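Local coordinates for protein putative ABC transporter (Thermobispora bispora, PDB 4PE6) that probably binds a carbohydrate or related solute for an ABC transporter, and here holds 2,3,4-trihydroxybutanoic acid in its pocket, at residues A[122-127]-A[284-289]; A[256-261]-A[306-311]. All coordinates share one frame; numbering follows the deposited sequence.

Contact 1 of 2, residues A[122-127]-A[284-289]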
ATOM      1  N   TYR A 122      -1.365  14.564  11.166  1.00 20.40           N
ATOM      2  CA  TYR A 122      -2.207  13.435  11.508  1.00 19.79           C
ATOM      3  C   TYR A 122      -1.814  12.223  10.662  1.00 19.23           C
ATOM      4  O   TYR A 122      -1.635  12.331   9.440  1.00 18.83           O
ATOM      5  CB  TYR A 122      -3.679  13.797  11.263  1.00 19.70           C
ATOM      6  CG  TYR A 122      -4.188  14.874  12.208  1.00 20.09           C
ATOM      7  CD1 TYR A 122      -3.932  16.216  11.973  1.00 20.03           C
ATOM      8  CD2 TYR A 122      -4.901  14.534  13.377  1.00 20.72           C
ATOM      9  CE1 TYR A 122      -4.369  17.201  12.845  1.00 20.52           C
ATOM     10  CE2 TYR A 122      -5.359  15.511  14.239  1.00 21.15           C
ATOM     11  CZ  TYR A 122      -5.097  16.834  13.969  1.00 21.23           C
ATOM     12  OH  TYR A 122      -5.551  17.793  14.851  1.00 22.30           O
ATOM     13  N   ILE A 123      -1.665  11.078  11.316  1.00 18.95           N
ATOM     14  CA  ILE A 123      -1.286   9.834  10.652  1.00 18.45           C
ATOM     15  C   ILE A 123      -2.512   8.916  10.401  1.00 18.18           C
ATOM     16  O   ILE A 123      -3.269   8.572  11.333  1.00 18.50           O
ATOM     17  CB  ILE A 123      -0.235   9.065  11.472  1.00 18.89           C
ATOM     18  CG1 ILE A 123       1.185   9.647  11.300  1.00 19.00           C
ATOM     19  CG2 ILE A 123      -0.161   7.612  10.999  1.00 18.67           C
ATOM     20  CD1 ILE A 123       1.336  11.145  11.453  1.00 19.36           C
ATOM     21  N   LEU A 124      -2.666   8.482   9.152  1.00 17.32           N
ATOM     22  CA  LEU A 124      -3.695   7.525   8.782  1.00 17.35           C
ATOM     23  C   LEU A 124      -3.016   6.420   8.000  1.00 17.03           C
ATOM     24  O   LEU A 124      -2.542   6.642   6.896  1.00 16.82           O
ATOM     25  CB  LEU A 124      -4.785   8.180   7.940  1.00 17.29           C
ATOM     26  CG  LEU A 124      -6.042   7.318   7.741  1.00 17.65           C
ATOM     27  CD1 LEU A 124      -7.228   8.228   7.483  1.00 17.92           C
ATOM     28  CD2 LEU A 124      -5.903   6.278   6.610  1.00 17.54           C
ATOM     29  N   GLN A 125      -2.961   5.241   8.591  1.00 17.28           N
ATOM     30  CA  GLN A 125      -2.155   4.151   8.062  1.00 17.10           C
ATOM     31  C   GLN A 125      -2.944   2.856   7.978  1.00 17.22           C
ATOM     32  O   GLN A 125      -4.148   2.827   8.241  1.00 17.92           O
ATOM     33  CB  GLN A 125      -0.894   3.993   8.930  1.00 17.39           C
ATOM     34  CG  GLN A 125      -1.169   3.450  10.333  1.00 18.21           C
ATOM     35  CD  GLN A 125       0.110   3.173  11.069  1.00 18.77           C
ATOM     36  OE1 GLN A 125       0.503   3.941  11.921  1.00 19.70           O
ATOM     37  NE2 GLN A 125       0.799   2.094  10.701  1.00 18.80           N
ATOM     38  N   ASN A 126      -2.265   1.790   7.594  1.00 16.89           N
ATOM     39  CA  ASN A 126      -2.755   0.443   7.755  1.00 17.04           C
ATOM     40  C   ASN A 126      -1.757  -0.283   8.642  1.00 17.05           C
ATOM     41  O   ASN A 126      -0.619   0.180   8.834  1.00 16.86           O
ATOM     42  CB  ASN A 126      -2.814  -0.312   6.403  1.00 16.79           C
ATOM     43  CG  ASN A 126      -4.026   0.036   5.520  1.00 16.92           C
ATOM     44  OD1 ASN A 126      -4.166  -0.549   4.434  1.00 16.82           O
ATOM     45  ND2 ASN A 126      -4.851   0.996   5.921  1.00 17.06           N
ATOM     46  N   SER A 127      -2.140  -1.456   9.127  1.00 17.44           N
ATOM     47  CA  SER A 127      -1.168  -2.316   9.850  1.00 17.64           C
ATOM     48  C   SER A 127      -0.224  -3.026   8.876  1.00 17.19           C
ATOM     49  O   SER A 127      -0.529  -4.089   8.340  1.00 17.24           O
ATOM     50  CB  SER A 127      -1.842  -3.353  10.725  1.00 18.31           C
ATOM     51  OG  SER A 127      -0.857  -4.194  11.302  1.00 18.65           O
HETATM   52  N   MSE A 284      -4.242   6.989  13.377  1.00 22.12           N
HETATM   53  CA  MSE A 284      -5.414   6.196  13.019  1.00 22.31           C
HETATM   54  C   MSE A 284      -4.986   5.000  12.204  1.00 21.44           C
HETATM   55  O   MSE A 284      -4.339   5.136  11.158  1.00 20.47           O
HETATM   56  CB  MSE A 284      -6.414   7.032  12.220  1.00 22.89           C
HETATM   57  CG  MSE A 284      -6.909   8.287  12.922  1.00 24.23           C
HETATM   58 SE   MSE A 284      -7.961   9.433  11.700  1.00 26.42          SE
HETATM   59  CE  MSE A 284      -6.392  10.576  11.367  1.00 25.09           C
ATOM     60  N   THR A 285      -5.341   3.815  12.665  1.00 21.50           N
ATOM     61  CA  THR A 285      -5.122   2.602  11.880  1.00 21.20           C
ATOM     62  C   THR A 285      -6.388   2.156  11.167  1.00 20.84           C
ATOM     63  O   THR A 285      -7.397   1.811  11.786  1.00 21.41           O
ATOM     64  CB  THR A 285      -4.532   1.469  12.735  1.00 22.06           C
ATOM     65  OG1 THR A 285      -3.231   1.868  13.181  1.00 22.31           O
ATOM     66  CG2 THR A 285      -4.380   0.214  11.928  1.00 22.18           C
ATOM     67  N   PHE A 286      -6.325   2.181   9.842  1.00 19.77           N
ATOM     68  CA  PHE A 286      -7.392   1.690   8.994  1.00 19.64           C
ATOM     69  C   PHE A 286      -7.033   0.271   8.479  1.00 19.67           C
ATOM     70  O   PHE A 286      -5.879  -0.167   8.612  1.00 19.51           O
ATOM     71  CB  PHE A 286      -7.620   2.667   7.822  1.00 19.30           C
ATOM     72  CG  PHE A 286      -8.576   3.789   8.140  1.00 19.38           C
ATOM     73  CD1 PHE A 286      -8.339   4.649   9.192  1.00 19.22           C
ATOM     74  CD2 PHE A 286      -9.716   3.980   7.370  1.00 19.64           C
ATOM     75  CE1 PHE A 286      -9.220   5.679   9.497  1.00 19.51           C
ATOM     76  CE2 PHE A 286     -10.603   5.010   7.662  1.00 19.95           C
ATOM     77  CZ  PHE A 286     -10.366   5.856   8.736  1.00 19.75           C
ATOM     78  N   PRO A 287      -8.008  -0.445   7.901  1.00 19.78           N
ATOM     79  CA  PRO A 287      -7.815  -1.852   7.571  1.00 20.10           C
ATOM     80  C   PRO A 287      -7.138  -2.123   6.242  1.00 19.64           C
ATOM     81  O   PRO A 287      -7.431  -1.473   5.232  1.00 19.37           O
ATOM     82  CB  PRO A 287      -9.247  -2.407   7.525  1.00 20.85           C
ATOM     83  CG  PRO A 287     -10.074  -1.225   7.117  1.00 20.81           C
ATOM     84  CD  PRO A 287      -9.435  -0.064   7.825  1.00 20.38           C
ATOM     85  N   ILE A 288      -6.286  -3.144   6.250  1.00 19.76           N
ATOM     86  CA  ILE A 288      -5.693  -3.674   5.022  1.00 19.53           C
ATOM     87  C   ILE A 288      -6.759  -4.434   4.197  1.00 20.18           C
ATOM     88  O   ILE A 288      -7.921  -4.528   4.607  1.00 20.45           O
ATOM     89  CB  ILE A 288      -4.524  -4.624   5.347  1.00 19.46           C
ATOM     90  CG1 ILE A 288      -5.012  -5.806   6.204  1.00 20.38           C
ATOM     91  CG2 ILE A 288      -3.375  -3.875   6.032  1.00 19.10           C
ATOM     92  CD1 ILE A 288      -3.984  -6.917   6.352  1.00 20.46           C
ATOM     93  N   VAL A 289      -6.347  -4.955   3.036  1.00 20.32           N
ATOM     94  CA  VAL A 289      -7.208  -5.738   2.140  1.00 21.18           C
ATOM     95  C   VAL A 289      -6.636  -7.151   2.029  1.00 21.75           C
ATOM     96  O   VAL A 289      -5.713  -7.418   1.245  1.00 21.32           O
ATOM     97  CB  VAL A 289      -7.328  -5.117   0.721  1.00 21.17           C
ATOM     98  CG1 VAL A 289      -8.346  -5.886  -0.105  1.00 21.77           C
ATOM     99  CG2 VAL A 289      -7.714  -3.642   0.803  1.00 21.17           C
TER
HETATM  100  O   HOH W   1      -7.722   1.149   4.945  1.00 20.31           O
HETATM  101  O   HOH W   2      -4.645  -2.510   9.206  1.00 21.42           O
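Leu124 and Gln125 lie beside Met284 (a selenomethionine) and Thr285 as paired residues of two parallel strands in the sheet of one lobe of a type I periplasmic binding protein fold. Three backbone bonds fix the register. The one from Met284 N to Ile123 O is bent, 138° at the hydrogen; Gln125 N to Met284 O is straighter at 2.9 Å. The third runs from Phe286 N to Gln125 O at 2.8 Å. That last carbonyl is gripped twice. With CG anti to its own carbonyl carbon (chi1 -79°), Asn126 turns its amide back, and ND2 donates to Gln125 O (3.0 Å) from the opposite face of the carbonyl plane to Phe286 N. ND2 also donates to a water that in turn donates to Pro287 O, while OD1 accepts from Asp260 N. With alanine in place of Asn126, Asp260 N would probably lose that acceptor and Gln125 O its second donor. A second water joins Ser127 N to Phe286 O. The Gln125 side chain is satisfied as well, NE2 giving to Asn126 O (3.0 Å) and OE1 accepting from Gln283 NE2. Leu124 and Phe286 project together from one sheet face, against helices 263-275 and 315-327. There Leu124 CD1 makes a CH-pi contact, 4.2 Å from the centroid of the Phe286 ring and 25° off its normal.

Contact 2 of 2, residues A[256-261]-A[306-311]; sequences AVMSDP and DEYAAW. With LTH ((2R,3S)-2,3,4-trihydroxybutanoic acid), chain C.
Asp260 and Ala310 bring their CA atoms to 5.3 Å where the chain leaving strand 255-258 passes the irregular 306-311 segment, the lines from Met258 to Pro261 and from Tyr308 to Trp311 running 75° apart. This exit toward helix 263-275 is consistent with one of the inter-lobe crossovers that form the hinge in this family. With no strand pairing between them, one direct hydrogen bond joins the two segments: Trp311 N donates to Asp260 OD1 at 2.9 Å, fairly straight at 161°, though it comes from above the carboxylate plane. The Asp260 torsion explains the reach, since CG stands opposite the backbone N (chi1 178°) and carries both oxygens over to Trp311. OD2 sits at the edge of the indole, 3.4 Å from Trp311 CD1, and accepts from Trp313 NE1, so neighbouring donors share the buried carboxylate. Beside this bond Pro261 lies against the backbone, its CD 3.1 Å from Ala309 O, and its CG meets Tyr308 CB. The same Ala309 O accepts from a water that also donates to Ser259 O, giving the segments a second, indirect polar link. At the other end, the selenium of selenomethionine Met258 approaches the Tyr308 ring in its plane, a Met-aromatic contact at the edge, with Met258 SE 3.7 Å from Tyr308 CE2. Met258 and Ser259 also line the ligand pocket: Ser259 OG donates to O4 of the trihydroxybutanoate at 2.6 Å, and Met258 CE comes close to its O1. Helix 31-49 packs Trp32, Thr35 and Met36 against Pro261, helix 128-142 brings Trp131 onto Met258 and Ser259, and Val289 of strand 283-290 packs against Ala309 and Trp311.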
ATOM      1  N   ALA A 256      -3.013 -13.467  -1.394  1.00 21.05           N
ATOM      2  CA  ALA A 256      -3.259 -12.136  -1.938  1.00 20.42           C
ATOM      3  C   ALA A 256      -3.674 -11.198  -0.829  1.00 20.13           C
ATOM      4  O   ALA A 256      -4.834 -11.219  -0.371  1.00 20.76           O
ATOM      5  CB  ALA A 256      -4.343 -12.189  -3.008  1.00 21.12           C
ATOM      6  N   VAL A 257      -2.728 -10.381  -0.388  1.00 19.27           N
ATOM      7  CA  VAL A 257      -2.960  -9.399   0.684  1.00 18.93           C
ATOM      8  C   VAL A 257      -2.115  -8.138   0.433  1.00 18.40           C
ATOM      9  O   VAL A 257      -0.961  -8.222   0.016  1.00 18.40           O
ATOM     10  CB  VAL A 257      -2.664 -10.016   2.079  1.00 19.07           C
ATOM     11  CG1 VAL A 257      -1.252 -10.601   2.137  1.00 18.86           C
ATOM     12  CG2 VAL A 257      -2.880  -8.991   3.185  1.00 19.01           C
HETATM   13  N   MSE A 258      -2.702  -6.963   0.632  1.00 18.20           N
HETATM   14  CA  MSE A 258      -1.981  -5.693   0.538  1.00 17.71           C
HETATM   15  C   MSE A 258      -2.696  -4.701   1.408  1.00 17.40           C
HETATM   16  O   MSE A 258      -3.829  -4.931   1.856  1.00 17.81           O
HETATM   17  CB  MSE A 258      -1.954  -5.107  -0.895  1.00 18.03           C
HETATM   18  CG  MSE A 258      -1.273  -6.014  -1.890  1.00 18.39           C
HETATM   19 SE   MSE A 258      -0.853  -5.095  -3.583  1.00 19.26          SE
HETATM   20  CE  MSE A 258       0.776  -4.130  -2.987  1.00 18.54           C
ATOM     21  N   SER A 259      -2.024  -3.596   1.677  1.00 16.70           N
ATOM     22  CA  SER A 259      -2.659  -2.395   2.192  1.00 16.53           C
ATOM     23  C   SER A 259      -3.738  -1.881   1.244  1.00 16.71           C
ATOM     24  O   SER A 259      -3.821  -2.310   0.066  1.00 16.77           O
ATOM     25  CB  SER A 259      -1.608  -1.311   2.422  1.00 16.13           C
ATOM     26  OG  SER A 259      -0.937  -1.007   1.198  1.00 16.24           O
ATOM     27  N   ASP A 260      -4.512  -0.931   1.755  1.00 16.85           N
ATOM     28  CA  ASP A 260      -5.646  -0.321   1.056  1.00 17.45           C
ATOM     29  C   ASP A 260      -5.224   0.922   0.307  1.00 17.25           C
ATOM     30  O   ASP A 260      -4.841   1.913   0.926  1.00 16.86           O
ATOM     31  CB  ASP A 260      -6.720   0.044   2.093  1.00 17.92           C
ATOM     32  CG  ASP A 260      -7.935   0.745   1.501  1.00 18.58           C
ATOM     33  OD1 ASP A 260      -8.251   0.597   0.294  1.00 19.16           O
ATOM     34  OD2 ASP A 260      -8.607   1.445   2.277  1.00 18.91           O
ATOM     35  N   PRO A 261      -5.278   0.887  -1.043  1.00 17.49           N
ATOM     36  CA  PRO A 261      -4.951   2.089  -1.805  1.00 17.60           C
ATOM     37  C   PRO A 261      -5.850   3.270  -1.469  1.00 17.81           C
ATOM     38  O   PRO A 261      -5.415   4.412  -1.584  1.00 18.01           O
ATOM     39  CB  PRO A 261      -5.156   1.665  -3.273  1.00 18.07           C
ATOM     40  CG  PRO A 261      -5.067   0.187  -3.263  1.00 18.06           C
ATOM     41  CD  PRO A 261      -5.598  -0.248  -1.921  1.00 17.87           C
ATOM     42  N   ASP A 306      -6.021  -3.979 -14.156  1.00 34.64           N
ATOM     43  CA  ASP A 306      -5.006  -3.182 -13.466  1.00 34.69           C
ATOM     44  C   ASP A 306      -5.493  -2.506 -12.176  1.00 31.69           C
ATOM     45  O   ASP A 306      -4.744  -1.755 -11.560  1.00 31.12           O
ATOM     46  CB  ASP A 306      -4.435  -2.135 -14.415  1.00 37.14           C
ATOM     47  CG  ASP A 306      -3.687  -2.756 -15.560  1.00 40.58           C
ATOM     48  OD1 ASP A 306      -2.694  -3.466 -15.313  1.00 43.37           O
ATOM     49  OD2 ASP A 306      -4.080  -2.544 -16.720  1.00 45.25           O
ATOM     50  N   GLU A 307      -6.742  -2.749 -11.788  1.00 29.77           N
ATOM     51  CA  GLU A 307      -7.330  -2.083 -10.633  1.00 27.61           C
ATOM     52  C   GLU A 307      -7.081  -2.924  -9.395  1.00 25.38           C
ATOM     53  O   GLU A 307      -7.422  -4.095  -9.364  1.00 24.67           O
ATOM     54  CB  GLU A 307      -8.828  -1.887 -10.805  1.00 28.58           C
ATOM     55  CG  GLU A 307      -9.514  -1.187  -9.638  1.00 28.08           C
ATOM     56  CD  GLU A 307     -11.033  -1.165  -9.770  1.00 29.54           C
ATOM     57  OE1 GLU A 307     -11.551  -1.773 -10.733  1.00 30.60           O
ATOM     58  OE2 GLU A 307     -11.702  -0.553  -8.911  1.00 29.32           O
ATOM     59  N   TYR A 308      -6.475  -2.306  -8.387  1.00 23.16           N
ATOM     60  CA  TYR A 308      -6.209  -2.962  -7.120  1.00 21.96           C
ATOM     61  C   TYR A 308      -7.436  -2.850  -6.206  1.00 21.85           C
ATOM     62  O   TYR A 308      -8.150  -1.838  -6.206  1.00 22.42           O
ATOM     63  CB  TYR A 308      -4.968  -2.337  -6.445  1.00 21.18           C
ATOM     64  CG  TYR A 308      -3.668  -2.752  -7.086  1.00 21.05           C
ATOM     65  CD1 TYR A 308      -3.366  -2.384  -8.398  1.00 21.69           C
ATOM     66  CD2 TYR A 308      -2.754  -3.550  -6.401  1.00 20.87           C
ATOM     67  CE1 TYR A 308      -2.177  -2.760  -8.988  1.00 22.04           C
ATOM     68  CE2 TYR A 308      -1.559  -3.934  -6.985  1.00 21.16           C
ATOM     69  CZ  TYR A 308      -1.274  -3.535  -8.280  1.00 21.68           C
ATOM     70  OH  TYR A 308      -0.104  -3.895  -8.877  1.00 22.09           O
ATOM     71  N   ALA A 309      -7.670  -3.889  -5.420  1.00 21.92           N
ATOM     72  CA  ALA A 309      -8.753  -3.900  -4.452  1.00 22.19           C
ATOM     73  C   ALA A 309      -8.539  -2.763  -3.460  1.00 21.78           C
ATOM     74  O   ALA A 309      -7.401  -2.529  -2.985  1.00 21.21           O
ATOM     75  CB  ALA A 309      -8.816  -5.239  -3.727  1.00 22.55           C
ATOM     76  N   ALA A 310      -9.628  -2.069  -3.162  1.00 22.02           N
ATOM     77  CA  ALA A 310      -9.625  -0.847  -2.360  1.00 21.95           C
ATOM     78  C   ALA A 310     -10.942  -0.731  -1.606  1.00 22.88           C
ATOM     79  O   ALA A 310     -11.971  -1.107  -2.141  1.00 23.56           O
ATOM     80  CB  ALA A 310      -9.422   0.357  -3.269  1.00 21.84           C
ATOM     81  N   TRP A 311     -10.928  -0.247  -0.360  1.00 22.60           N
ATOM     82  CA  TRP A 311     -12.183  -0.115   0.368  1.00 23.79           C
ATOM     83  C   TRP A 311     -12.899   1.173  -0.082  1.00 24.41           C
ATOM     84  O   TRP A 311     -12.257   2.216  -0.265  1.00 23.82           O
ATOM     85  CB  TRP A 311     -11.960  -0.128   1.882  1.00 23.70           C
ATOM     86  CG  TRP A 311     -11.347  -1.378   2.423  1.00 23.70           C
ATOM     87  CD1 TRP A 311     -10.201  -1.466   3.166  1.00 23.38           C
ATOM     88  CD2 TRP A 311     -11.841  -2.709   2.296  1.00 24.69           C
ATOM     89  NE1 TRP A 311      -9.961  -2.778   3.525  1.00 23.87           N
ATOM     90  CE2 TRP A 311     -10.945  -3.561   2.990  1.00 24.72           C
ATOM     91  CE3 TRP A 311     -12.959  -3.276   1.665  1.00 25.94           C
ATOM     92  CZ2 TRP A 311     -11.121  -4.941   3.052  1.00 25.65           C
ATOM     93  CZ3 TRP A 311     -13.136  -4.645   1.743  1.00 27.04           C
ATOM     94  CH2 TRP A 311     -12.220  -5.462   2.433  1.00 26.80           C
TER
HETATM   95  O1  LTH C 401       2.468  -0.966  -2.398  1.00 23.17           O
HETATM   96  C1  LTH C 401       2.729   0.255  -2.093  1.00 19.98           C
HETATM   97  O   LTH C 401       3.224   1.113  -2.855  1.00 18.42           O
HETATM   98  C2  LTH C 401       2.317   0.760  -0.689  1.00 17.06           C
HETATM   99  O2  LTH C 401       2.729   2.136  -0.488  1.00 16.65           O
HETATM  100  C3  LTH C 401       2.941  -0.067   0.416  1.00 17.81           C
HETATM  101  O3  LTH C 401       4.362  -0.027   0.306  1.00 17.79           O
HETATM  102  C4  LTH C 401       2.539   0.535   1.777  1.00 17.90           C
HETATM  103  O4  LTH C 401       1.101   0.369   1.881  1.00 16.32           O
HETATM  104  O   HOH W   3      -5.200  -3.914  -1.977  1.00 20.90           O

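In the fold
Contacts 1 and 2 have centres about 13 Å apart and are joined by strand 283-290: its 284-286 part pairs parallel with 122-126, and its Val289 end pairs antiparallel with 255-258. Probable hydrogen bonds link them directly: Asn126 OD1 lies 2.7 Å from Asp260 N, and Val289 N lies 2.8 Å from Met258 O. Trp311 NE1 adds a hydrogen bond to Ile288 O. The segments alternate along the chain, consistent with the connections that cross between the lobes in this family. Contact 2 touches the ligand directly through Ser259, while contact 1 stands behind it: the Asn126 side chain, about 6 Å from the ligand, probably helps place the backbone next to Ser259.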